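PDB 3MFQ: high-affinity zinc uptake system protein znuA from Streptococcus suis, which probably serves as the metal-binding component of an ABC-type uptake system, capturing metal ions such as zinc outside the membrane and delivering them to a transporter. Local coordinates for residues P110-A115 / A143-L148; I216-T221 / E225-L230. All blocks are in the same frame, centred on the assembly; numbering follows the deposited sequence.

The two contacts illustrate how a solute-binding protein that probably belongs to cluster A-I, built of two lobes around a metal cleft, is assembled from unlike kinds of packing. Contact 1 pairs two antiparallel helices, 109-123 and 131-156; contact 2 packs helix 225-235 on strand 215-217, within one beta-alpha-beta unit. Contact 1 closes along the chain before contact 2 opens, and the two share no helix or strand. Their centres lie 29 Å apart, on opposite sides of the chain's centre, with nearest atoms about 15 Å from each other. Neither supplies a ligand to the zinc ion, held by H41, H104, H170 and D254, so both probably belong to the scaffold around the site.

Contact 1. Residues P110-A115 / A143-L148; sequences PLYKSA and AQLDDL
K113 and L145 face each other where the axes of segments 110-115 and 143-148 are antiparallel (172°) and approach to 10.3 Å; the CA atoms of K113 and L145, 7.0 Å apart, are the nearest pair. Side chains fill the interval. The lysine illustrates how one long chain can serve two chemistries. Its CG is turned away from the carbonyl carbon (chi1 -68°) and brings the start of the chain alongside L145, K113 CG lying 3.6 Å from L145 CD1 as the two side chains pass in opposite directions. Bends at chi3 and chi4 then turn the ammonium group to D146, and the K113 and D146 side chains cross at about a right angle. K113 NZ donates a salt-bridge hydrogen bond of 2.7 Å to D146 OD2, arriving on the syn side of the carboxylate but 32° out of its plane. The same nitrogen makes a weak bond to Q142 O, which would help fix the bent chain. The other methyl of L145, CD2, sits 4.0 Å from Y112 CD2, at the edge of the ring and near its plane. Charge thus lies toward solvent, where D146 is exposed, and apolar packing lies inside with the buried Y112 and L145. Helix 266-281 and its start cover that inner side: F266 stacks on the Y112 ring and also touches L145, while W106, from a loop, packs against Y112.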
loop_
_atom_site.group_PDB
_atom_site.type_symbol
_atom_site.label_atom_id
_atom_site.label_comp_id
_atom_site.label_asym_id
_atom_site.label_seq_id
_atom_site.Cartn_x
_atom_site.Cartn_y
_atom_site.Cartn_z
ATOM N N PRO A 110 -2.547 6.153 -10.987
ATOM C CA PRO A 110 -1.882 7.347 -11.516
ATOM C C PRO A 110 -0.701 7.766 -10.641
ATOM O O PRO A 110 0.397 8.010 -11.145
ATOM C CB PRO A 110 -2.983 8.406 -11.458
ATOM C CG PRO A 110 -4.240 7.637 -11.589
ATOM C CD PRO A 110 -4.004 6.338 -10.875
ATOM N N LEU A 111 -0.934 7.844 -9.337
ATOM C CA LEU A 111 0.113 8.202 -8.390
ATOM C C LEU A 111 1.270 7.214 -8.428
ATOM O O LEU A 111 2.431 7.606 -8.337
ATOM C CB LEU A 111 -0.461 8.289 -6.976
ATOM C CG LEU A 111 -0.919 9.684 -6.544
ATOM C CD1 LEU A 111 -1.454 10.470 -7.728
ATOM C CD2 LEU A 111 -1.949 9.597 -5.430
ATOM N N TYR A 112 0.951 5.931 -8.565
ATOM C CA TYR A 112 1.984 4.907 -8.616
ATOM C C TYR A 112 2.805 5.033 -9.896
ATOM O O TYR A 112 4.028 4.905 -9.873
ATOM C CB TYR A 112 1.376 3.511 -8.495
ATOM C CG TYR A 112 2.391 2.434 -8.172
ATOM C CD1 TYR A 112 2.935 2.327 -6.900
ATOM C CD2 TYR A 112 2.801 1.524 -9.138
ATOM C CE1 TYR A 112 3.861 1.347 -6.599
ATOM C CE2 TYR A 112 3.726 0.539 -8.847
ATOM C CZ TYR A 112 4.253 0.455 -7.575
ATOM O OH TYR A 112 5.175 -0.522 -7.274
ATOM N N LYS A 113 2.129 5.286 -11.010
ATOM C CA LYS A 113 2.815 5.525 -12.272
ATOM C C LYS A 113 3.775 6.696 -12.123
ATOM O O LYS A 113 4.853 6.709 -12.714
ATOM C CB LYS A 113 1.812 5.817 -13.385
ATOM C CG LYS A 113 0.950 4.633 -13.779
ATOM C CD LYS A 113 -0.109 5.050 -14.787
ATOM C CE LYS A 113 0.518 5.654 -16.032
ATOM N NZ LYS A 113 1.257 4.634 -16.819
ATOM N N SER A 114 3.372 7.686 -11.333
ATOM C CA SER A 114 4.227 8.827 -11.049
ATOM C C SER A 114 5.481 8.365 -10.322
ATOM O O SER A 114 6.596 8.697 -10.720
ATOM C CB SER A 114 3.484 9.860 -10.203
ATOM O OG SER A 114 4.318 10.966 -9.901
ATOM N N ALA A 115 5.288 7.594 -9.256
ATOM C CA ALA A 115 6.400 7.040 -8.490
ATOM C C ALA A 115 7.348 6.262 -9.397
ATOM O O ALA A 115 8.567 6.431 -9.334
ATOM C CB ALA A 115 5.874 6.145 -7.379
ATOM N N ALA A 143 2.751 0.992 -19.310
ATOM C CA ALA A 143 1.645 0.467 -20.096
ATOM C C ALA A 143 0.944 -0.664 -19.360
ATOM O O ALA A 143 -0.273 -0.808 -19.446
ATOM C CB ALA A 143 2.134 -0.006 -21.449
ATOM N N GLN A 144 1.718 -1.473 -18.644
ATOM C CA GLN A 144 1.152 -2.569 -17.867
ATOM C C GLN A 144 0.296 -2.023 -16.736
ATOM O O GLN A 144 -0.724 -2.613 -16.376
ATOM C CB GLN A 144 2.256 -3.467 -17.309
ATOM C CG GLN A 144 2.950 -4.311 -18.359
ATOM C CD GLN A 144 4.033 -5.186 -17.770
ATOM O OE1 GLN A 144 4.635 -6.001 -18.466
ATOM N NE2 GLN A 144 4.287 -5.022 -16.479
ATOM N N LEU A 145 0.718 -0.893 -16.177
ATOM C CA LEU A 145 -0.059 -0.216 -15.150
ATOM C C LEU A 145 -1.331 0.356 -15.766
ATOM O O LEU A 145 -2.387 0.362 -15.137
ATOM C CB LEU A 145 0.768 0.887 -14.489
ATOM C CG LEU A 145 1.997 0.427 -13.697
ATOM C CD1 LEU A 145 2.865 1.609 -13.292
ATOM C CD2 LEU A 145 1.581 -0.377 -12.478
ATOM N N ASP A 146 -1.223 0.828 -17.005
ATOM C CA ASP A 146 -2.378 1.327 -17.745
ATOM C C ASP A 146 -3.421 0.227 -17.924
ATOM O O ASP A 146 -4.586 0.392 -17.558
ATOM C CB ASP A 146 -1.951 1.859 -19.114
ATOM C CG ASP A 146 -1.001 3.033 -19.014
ATOM O OD1 ASP A 146 -0.276 3.302 -19.994
ATOM O OD2 ASP A 146 -0.976 3.689 -17.953
ATOM N N ASP A 147 -2.992 -0.893 -18.497
ATOM C CA ASP A 147 -3.864 -2.044 -18.697
ATOM C C ASP A 147 -4.478 -2.472 -17.372
ATOM O O ASP A 147 -5.653 -2.835 -17.307
ATOM C CB ASP A 147 -3.078 -3.208 -19.307
ATOM C CG ASP A 147 -2.392 -2.833 -20.608
ATOM O OD1 ASP A 147 -1.504 -3.590 -21.051
ATOM O OD2 ASP A 147 -2.736 -1.781 -21.188
ATOM N N LEU A 148 -3.672 -2.423 -16.315
ATOM C CA LEU A 148 -4.119 -2.795 -14.979
ATOM C C LEU A 148 -5.310 -1.959 -14.520
ATOM O O LEU A 148 -6.285 -2.494 -13.992
ATOM C CB LEU A 148 -2.970 -2.662 -13.979
ATOM C CG LEU A 148 -3.329 -2.899 -12.511
ATOM C CD1 LEU A 148 -3.941 -4.278 -12.318
ATOM C CD2 LEU A 148 -2.109 -2.719 -11.615
#

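Contact 2. Residues I216-T221 / E225-L230; sequences IFTEST and ERMKKL
The backbone leaves strand 215-217 extended as far as E219 and returns after a short turn as helix 225-235, with the CA atoms of T218 and M227 coming nearest at 6.8 Å. M227 shows how a flexible side chain adapts to the face of a strand: bent at chi2 (-58°) and again at chi3 (-75°), it folds its terminal methyl against I216, with M227 CE 3.5 Å from I216 CB. The same methyl is next to the backbone carbonyl oxygen of F217. I216 runs past the methionine in the opposite direction and carries its CD1 on to L230, where it lies 4.1 Å from L230 CD2. Farther along the segment T218 OG1 stands 4.1 Å from both CB and CG of M227. V167 of strand 165-167 touches I216 and M227, and helix 198-211 covers I216 and L230. E219, just beyond the strand, bonds through OE2 to ND1 of the zinc ligand H170, a second-shell contact that would help orient that ring. All five touching residues are buried, so strand and helix of this beta-alpha-beta unit are held here by shape and apolar burial rather than by polar pairing.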
loop_
_atom_site.group_PDB
_atom_site.type_symbol
_atom_site.label_atom_id
_atom_site.label_comp_id
_atom_site.label_asym_id
_atom_site.label_seq_id
_atom_site.Cartn_x
_atom_site.Cartn_y
_atom_site.Cartn_z
ATOM N N ILE A 216 -16.427 -7.735 6.296
ATOM C CA ILE A 216 -15.329 -6.857 6.676
ATOM C C ILE A 216 -14.013 -7.548 6.344
ATOM O O ILE A 216 -13.893 -8.765 6.471
ATOM C CB ILE A 216 -15.383 -6.489 8.172
ATOM C CG1 ILE A 216 -15.289 -7.746 9.039
ATOM C CG2 ILE A 216 -16.659 -5.725 8.481
ATOM C CD1 ILE A 216 -15.403 -7.466 10.519
ATOM N N PHE A 217 -13.027 -6.775 5.907
ATOM C CA PHE A 217 -11.805 -7.363 5.375
ATOM C C PHE A 217 -10.637 -7.414 6.350
ATOM O O PHE A 217 -10.596 -6.683 7.340
ATOM C CB PHE A 217 -11.394 -6.667 4.080
ATOM C CG PHE A 217 -12.231 -7.057 2.900
ATOM C CD1 PHE A 217 -13.463 -6.464 2.682
ATOM C CD2 PHE A 217 -11.793 -8.025 2.013
ATOM C CE1 PHE A 217 -14.239 -6.825 1.596
ATOM C CE2 PHE A 217 -12.564 -8.392 0.925
ATOM C CZ PHE A 217 -13.789 -7.790 0.717
ATOM N N THR A 218 -9.691 -8.295 6.042
ATOM C CA THR A 218 -8.516 -8.529 6.871
ATOM C C THR A 218 -7.246 -8.293 6.059
ATOM O O THR A 218 -7.209 -8.573 4.861
ATOM C CB THR A 218 -8.517 -9.968 7.426
ATOM O OG1 THR A 218 -9.414 -10.048 8.540
ATOM C CG2 THR A 218 -7.127 -10.375 7.880
ATOM N N GLU A 219 -6.209 -7.771 6.708
ATOM C CA GLU A 219 -4.950 -7.478 6.029
ATOM C C GLU A 219 -3.786 -8.240 6.657
ATOM O O GLU A 219 -3.834 -8.611 7.830
ATOM C CB GLU A 219 -4.669 -5.978 6.045
ATOM C CG GLU A 219 -4.409 -5.423 7.429
ATOM C CD GLU A 219 -4.424 -3.912 7.463
ATOM O OE1 GLU A 219 -4.648 -3.297 6.401
ATOM O OE2 GLU A 219 -4.216 -3.340 8.553
ATOM N N SER A 220 -2.739 -8.456 5.866
ATOM C CA SER A 220 -1.612 -9.295 6.264
ATOM C C SER A 220 -0.661 -8.639 7.265
ATOM O O SER A 220 0.087 -9.332 7.954
ATOM C CB SER A 220 -0.822 -9.734 5.028
ATOM O OG SER A 220 -0.250 -8.616 4.369
ATOM N N THR A 221 -0.687 -7.313 7.346
ATOM C CA THR A 221 0.265 -6.594 8.189
ATOM C C THR A 221 -0.219 -6.319 9.616
ATOM O O THR A 221 0.576 -5.940 10.474
ATOM C CB THR A 221 0.732 -5.276 7.532
ATOM O OG1 THR A 221 -0.354 -4.692 6.803
ATOM C CG2 THR A 221 1.886 -5.536 6.580
ATOM N N GLU A 225 -7.373 -10.200 14.715
ATOM C CA GLU A 225 -8.220 -10.250 15.901
ATOM C C GLU A 225 -9.105 -9.015 15.967
ATOM O O GLU A 225 -10.274 -9.092 16.341
ATOM C CB GLU A 225 -7.364 -10.339 17.164
ATOM C CG GLU A 225 -7.722 -11.503 18.072
ATOM C CD GLU A 225 -9.164 -11.459 18.542
ATOM O OE1 GLU A 225 -9.942 -12.359 18.158
ATOM O OE2 GLU A 225 -9.520 -10.527 19.294
ATOM N N ARG A 226 -8.532 -7.877 15.595
ATOM C CA ARG A 226 -9.250 -6.614 15.607
ATOM C C ARG A 226 -10.542 -6.689 14.806
ATOM O O ARG A 226 -11.562 -6.133 15.210
ATOM C CB ARG A 226 -8.368 -5.507 15.041
ATOM C CG ARG A 226 -9.056 -4.165 14.954
ATOM C CD ARG A 226 -8.258 -3.219 14.089
ATOM N NE ARG A 226 -6.849 -3.209 14.461
ATOM C CZ ARG A 226 -5.940 -2.417 13.904
ATOM N NH1 ARG A 226 -6.297 -1.568 12.951
ATOM N NH2 ARG A 226 -4.677 -2.471 14.300
ATOM N N MET A 227 -10.494 -7.370 13.666
ATOM C CA MET A 227 -11.663 -7.477 12.802
ATOM C C MET A 227 -12.642 -8.520 13.324
ATOM O O MET A 227 -13.832 -8.469 13.021
ATOM C CB MET A 227 -11.255 -7.794 11.362
ATOM C CG MET A 227 -10.359 -6.742 10.730
ATOM S SD MET A 227 -11.086 -5.090 10.712
ATOM C CE MET A 227 -12.295 -5.255 9.405
ATOM N N LYS A 228 -12.141 -9.465 14.113
ATOM C CA LYS A 228 -13.008 -10.465 14.721
ATOM C C LYS A 228 -13.638 -9.940 16.003
ATOM O O LYS A 228 -14.708 -10.389 16.408
ATOM C CB LYS A 228 -12.259 -11.773 14.970
ATOM C CG LYS A 228 -12.101 -12.613 13.714
ATOM C CD LYS A 228 -11.814 -14.068 14.038
ATOM C CE LYS A 228 -11.901 -14.932 12.789
ATOM N NZ LYS A 228 -11.597 -16.363 13.072
ATOM N N LYS A 229 -12.969 -8.984 16.637
ATOM C CA LYS A 229 -13.558 -8.263 17.758
ATOM C C LYS A 229 -14.549 -7.236 17.220
ATOM O O LYS A 229 -15.466 -6.812 17.922
ATOM C CB LYS A 229 -12.476 -7.575 18.593
ATOM C CG LYS A 229 -12.003 -8.388 19.787
ATOM C CD LYS A 229 -13.090 -8.493 20.846
ATOM C CE LYS A 229 -12.643 -9.350 22.024
ATOM N NZ LYS A 229 -13.643 -9.326 23.130
ATOM N N LEU A 230 -14.354 -6.848 15.963
ATOM C CA LEU A 230 -15.239 -5.907 15.289
ATOM C C LEU A 230 -16.502 -6.624 14.836
ATOM O O LEU A 230 -17.599 -6.067 14.886
ATOM C CB LEU A 230 -14.526 -5.284 14.088
ATOM C CG LEU A 230 -15.291 -4.241 13.273
ATOM C CD1 LEU A 230 -15.667 -3.056 14.143
ATOM C CD2 LEU A 230 -14.464 -3.790 12.082
#